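PDB 6J0Y: peptide from Structure-specific endonuclease subunit SLX4 from Saccharomyces cerevisiae, which probably binds the scaffold protein Rtt107 through an Rtt107 interacting motif, and so may help bring the Slx4 nuclease subunit to damaged DNA. Local coordinates for residues K20-P23 with K24-K27. Residues are numbered along the deposited sequence; the frame is centred on the assembly and turned at random.
Sequences KLNP and KLVK
N22 and L25 are the two ends of a type I beta turn, with P23 and K24 at its corners. The turn's own backbone bond, L25 N to N22 O, is weak at 3.3 Å. A shorter one comes from the side chain: K24 N donates to N22 OD1 at 2.9 Å, an Asx turn overlaid on the beta turn. A chi1 of -177° sets N22 CG beside the carbonyl carbon and brings OD1 to K24 N. The K24 N-H reaches OD1 from above the carbonyl plane, 44° out of it. A water donates to both N22 O and L25 O, so N22 O accepts from the water as well as from L25 N.

L21 and L25 form the buried side. Their side chains stand nearly perpendicular, with L21 CD1 4.2 Å from L25 CD1. The other branch, L21 CD2, packs closer, 3.5 Å from K27 CE, where the two side chains run antiparallel. The outer side is looser: P23 is exposed, and the K24 chain extends away beyond OD1. N22 ND2 hydrogen-bonds the backbone of the partner protein chain, against which both leucines also pack.

The turn lies in the loop between helix 15-18 and strand 27-32. K27, at the start of that strand, makes a weak hydrogen bond from NZ to V18 O at the helix end. L21, L25 and K27 all rest on I54 of strand 49-55.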
# COMPACT_ATOMS: atom_id res chain seq x y z
N LYS B 20 24.22 18.59 12.66
CA LYS B 20 24.05 19.80 11.87
C LYS B 20 22.59 20.18 11.65
O LYS B 20 22.31 21.20 11.01
CB LYS B 20 24.73 19.64 10.51
CG LYS B 20 26.18 19.20 10.58
CD LYS B 20 26.69 18.81 9.20
CE LYS B 20 28.10 18.25 9.24
NZ LYS B 20 28.55 17.85 7.88
N LEU B 21 21.65 19.39 12.16
CA LEU B 21 20.24 19.67 11.93
C LEU B 21 19.88 20.98 12.62
O LEU B 21 20.47 21.32 13.66
CB LEU B 21 19.39 18.48 12.37
CG LEU B 21 17.88 18.63 12.23
CD1 LEU B 21 17.49 18.63 10.76
CD2 LEU B 21 17.18 17.52 12.97
N ASN B 22 18.91 21.71 12.04
CA ASN B 22 18.35 22.96 12.54
C ASN B 22 18.17 22.80 14.05
O ASN B 22 17.39 21.94 14.50
CB ASN B 22 17.03 23.23 11.83
CG ASN B 22 16.39 24.55 12.23
OD1 ASN B 22 16.79 25.19 13.20
ND2 ASN B 22 15.37 24.96 11.48
N PRO B 23 18.87 23.60 14.86
CA PRO B 23 18.76 23.44 16.32
C PRO B 23 17.43 23.94 16.85
O PRO B 23 17.10 23.65 18.01
CB PRO B 23 19.93 24.28 16.87
CG PRO B 23 20.28 25.21 15.76
CD PRO B 23 20.02 24.45 14.49
N LYS B 24 16.65 24.67 16.05
CA LYS B 24 15.36 25.16 16.51
C LYS B 24 14.26 24.11 16.44
O LYS B 24 13.19 24.32 17.02
CB LYS B 24 14.97 26.41 15.71
CG LYS B 24 15.80 27.63 16.09
CD LYS B 24 15.71 28.77 15.09
CE LYS B 24 16.56 29.95 15.55
NZ LYS B 24 16.69 31.04 14.53
N LEU B 25 14.50 22.99 15.77
CA LEU B 25 13.58 21.87 15.80
C LEU B 25 13.75 21.09 17.11
O LEU B 25 14.87 20.86 17.57
CB LEU B 25 13.81 20.94 14.61
CG LEU B 25 13.55 21.51 13.21
CD1 LEU B 25 14.04 20.56 12.12
CD2 LEU B 25 12.07 21.81 13.01
N VAL B 26 12.63 20.67 17.69
CA VAL B 26 12.64 19.89 18.93
C VAL B 26 12.66 18.41 18.56
O VAL B 26 11.73 17.91 17.91
CB VAL B 26 11.43 20.23 19.81
CG1 VAL B 26 11.37 19.31 21.02
CG2 VAL B 26 11.47 21.68 20.24
N LYS B 27 13.72 17.71 18.96
CA LYS B 27 13.85 16.27 18.74
C LYS B 27 13.28 15.53 19.94
O LYS B 27 13.79 15.66 21.06
CB LYS B 27 15.31 15.88 18.54
CG LYS B 27 16.01 16.55 17.37
CD LYS B 27 17.52 16.50 17.56
CE LYS B 27 18.26 16.94 16.30
NZ LYS B 27 19.71 17.20 16.55
O HOH W 1 17.15 19.89 16.25